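Local coordinates for putative NADP oxidoreductase BF3122 (Bacteroides fragilis, PDB 3D1L), which is a putative NADP-dependent oxidoreductase of the F420-dependent NADP oxidoreductase family, probably binding the dinucleotide through its Rossmann-type domain, at residues B[134-139]-B[160-165]. Residues are numbered along the deposited sequence; the frame is centred on the assembly and turned at random. Where two conformers were deposited one is given.
Sequences FKEIPF and SNRVYD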
loop_
_atom_site.group_PDB
_atom_site.type_symbol
_atom_site.label_atom_id
_atom_site.label_comp_id
_atom_site.label_asym_id
_atom_site.label_seq_id
_atom_site.Cartn_x
_atom_site.Cartn_y
_atom_site.Cartn_z
ATOM N N PHE B 134 -18.582 -4.571 -0.844
ATOM C CA PHE B 134 -19.322 -4.256 0.378
ATOM C C PHE B 134 -19.544 -5.418 1.352
ATOM O O PHE B 134 -19.714 -5.175 2.553
ATOM C CB PHE B 134 -20.642 -3.571 0.049
ATOM C CG PHE B 134 -20.551 -2.093 0.098
ATOM C CD1 PHE B 134 -19.940 -1.389 -0.947
ATOM C CD2 PHE B 134 -21.016 -1.404 1.210
ATOM C CE1 PHE B 134 -19.833 -0.019 -0.893
ATOM C CE2 PHE B 134 -20.908 -0.022 1.287
ATOM C CZ PHE B 134 -20.315 0.673 0.238
ATOM N N LYS B 135 -19.511 -6.662 0.860
ATOM C CA LYS B 135 -19.743 -7.825 1.729
ATOM C C LYS B 135 -18.860 -7.828 2.978
ATOM O O LYS B 135 -19.325 -8.194 4.068
ATOM C CB LYS B 135 -19.639 -9.161 0.982
ATOM C CG LYS B 135 -20.787 -9.395 -0.024
ATOM C CD LYS B 135 -22.128 -9.710 0.657
ATOM C CE LYS B 135 -23.301 -9.600 -0.334
ATOM N NZ LYS B 135 -24.608 -9.991 0.274
ATOM N N GLU B 136 -17.614 -7.391 2.847
ATOM C CA GLU B 136 -16.746 -7.395 4.022
ATOM C C GLU B 136 -16.473 -6.043 4.710
ATOM O O GLU B 136 -15.588 -5.950 5.564
ATOM C CB GLU B 136 -15.473 -8.191 3.741
ATOM C CG GLU B 136 -15.749 -9.707 3.760
ATOM C CD GLU B 136 -16.196 -10.228 5.138
ATOM O OE1 GLU B 136 -15.373 -10.183 6.074
ATOM O OE2 GLU B 136 -17.349 -10.702 5.286
ATOM N N ILE B 137 -17.271 -5.035 4.376
ATOM C CA ILE B 137 -17.154 -3.711 4.981
ATOM C C ILE B 137 -17.857 -3.619 6.351
ATOM O O ILE B 137 -19.070 -3.833 6.458
ATOM C CB ILE B 137 -17.613 -2.561 4.004
ATOM C CG1 ILE B 137 -16.762 -2.605 2.715
ATOM C CG2 ILE B 137 -17.455 -1.204 4.674
ATOM C CD1 ILE B 137 -17.130 -1.565 1.641
ATOM N N PRO B 138 -17.088 -3.326 7.410
ATOM C CA PRO B 138 -17.744 -3.025 8.691
ATOM C C PRO B 138 -18.721 -1.837 8.552
ATOM O O PRO B 138 -18.318 -0.734 8.150
ATOM C CB PRO B 138 -16.578 -2.653 9.613
ATOM C CG PRO B 138 -15.348 -3.205 8.953
ATOM C CD PRO B 138 -15.614 -3.252 7.489
ATOM N N PHE B 139 -19.991 -2.079 8.863
ATOM C CA PHE B 139 -21.033 -1.069 8.740
ATOM C C PHE B 139 -21.569 -0.786 10.152
ATOM O O PHE B 139 -22.206 -1.647 10.734
ATOM C CB PHE B 139 -22.164 -1.667 7.915
ATOM C CG PHE B 139 -22.652 -0.819 6.807
ATOM C CD1 PHE B 139 -23.302 0.379 7.049
ATOM C CD2 PHE B 139 -22.531 -1.262 5.502
ATOM C CE1 PHE B 139 -23.789 1.128 6.000
ATOM C CE2 PHE B 139 -23.024 -0.529 4.448
ATOM C CZ PHE B 139 -23.650 0.657 4.679
ATOM N N SER B 160 -23.574 -5.828 3.430
ATOM C CA SER B 160 -22.431 -6.261 4.196
ATOM C C SER B 160 -22.794 -7.422 5.144
ATOM O O SER B 160 -23.892 -7.453 5.726
ATOM C CB SER B 160 -21.921 -5.084 5.028
ATOM O OG SER B 160 -20.939 -5.498 5.981
ATOM N N ASN B 161 -21.864 -8.356 5.308
ATOM C CA ASN B 161 -21.973 -9.385 6.355
ATOM C C ASN B 161 -21.427 -8.939 7.707
ATOM O O ASN B 161 -21.375 -9.746 8.632
ATOM C CB ASN B 161 -21.188 -10.630 5.949
ATOM C CG ASN B 161 -21.720 -11.271 4.692
ATOM O OD1 ASN B 161 -22.927 -11.319 4.468
ATOM N ND2 ASN B 161 -20.810 -11.788 3.864
ATOM N N ARG B 162 -20.984 -7.680 7.795
ATOM C CA ARG B 162 -20.383 -7.148 9.020
ATOM C C ARG B 162 -21.103 -5.893 9.493
ATOM O O ARG B 162 -20.560 -4.793 9.460
ATOM C CB ARG B 162 -18.881 -6.880 8.832
ATOM C CG ARG B 162 -17.979 -8.093 9.093
ATOM C CD ARG B 162 -16.502 -7.674 9.162
ATOM N NE ARG B 162 -15.652 -8.658 9.839
ATOM C CZ ARG B 162 -15.133 -8.510 11.058
ATOM N NH1 ARG B 162 -15.357 -7.409 11.768
ATOM N NH2 ARG B 162 -14.379 -9.473 11.572
ATOM N N VAL B 163 -22.323 -6.071 9.954
ATOM C CA VAL B 163 -23.193 -4.952 10.351
ATOM C C VAL B 163 -23.249 -4.892 11.876
ATOM O O VAL B 163 -23.603 -5.878 12.514
ATOM C CB VAL B 163 -24.613 -5.147 9.720
ATOM C CG1 VAL B 163 -25.675 -4.082 10.217
ATOM C CG2 VAL B 163 -24.475 -5.124 8.209
ATOM N N TYR B 164 -22.867 -3.761 12.458
ATOM C CA TYR B 164 -22.720 -3.677 13.910
ATOM C C TYR B 164 -23.463 -2.481 14.457
ATOM O O TYR B 164 -23.519 -1.437 13.804
ATOM C CB TYR B 164 -21.250 -3.550 14.309
ATOM C CG TYR B 164 -20.365 -4.650 13.775
ATOM C CD1 TYR B 164 -20.531 -5.962 14.191
ATOM C CD2 TYR B 164 -19.366 -4.371 12.836
ATOM C CE1 TYR B 164 -19.729 -6.968 13.702
ATOM C CE2 TYR B 164 -18.546 -5.380 12.338
ATOM C CZ TYR B 164 -18.737 -6.670 12.780
ATOM O OH TYR B 164 -17.932 -7.674 12.313
ATOM N N ASP B 165 -24.054 -2.646 15.639
ATOM C CA ASP B 165 -24.588 -1.524 16.398
ATOM C C ASP B 165 -23.403 -0.907 17.108
ATOM O O ASP B 165 -22.651 -1.599 17.816
ATOM C CB ASP B 165 -25.547 -2.017 17.480
ATOM C CG ASP B 165 -26.821 -2.611 16.920
ATOM O OD1 ASP B 165 -27.680 -1.836 16.488
ATOM O OD2 ASP B 165 -26.977 -3.856 16.931
HETATM O O HOH W 1 -24.617 -9.560 3.025
#
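F139 and V163 form a parallel beta bridge where strand 163-165, an edge strand of the chain's mixed Rossmann-type sheet, pairs with the start of strand 139-143, the two joined by helix 146-157 in a beta-alpha-beta crossover. F139 N donates to R162 O (2.8 Å) and Y164 N to F139 O (2.8 Å). Ahead of the strands the two loops are joined by N161 N, which donates to K135 O, and by the S160 side chain. S160 CB lies 3.3 Å from F134 O and meets the F139 ring at its edge, near the ring plane, 3.9 Å from CD2. The hydroxyl reaches I137 O because chi1 of 170° carries OG anti to N; it donates to that oxygen, 2.5 Å away, the donor tilted 28° from the carbonyl plane. The same OG accepts from R162 N (2.8 Å), closing an ST turn, so one buried hydroxyl is held by two bonds and ties the turn to the facing loop. OE1 of E136 stays beyond salt-bridge range of R162, while in the conformer given R162 NH2 forms a salt bridge with D204 of the second subunit, placing this edge at the dimer interface. On the solvent side, a water accepts from K135 NZ and donates to N161 OD1, 2.8 Å from each atom.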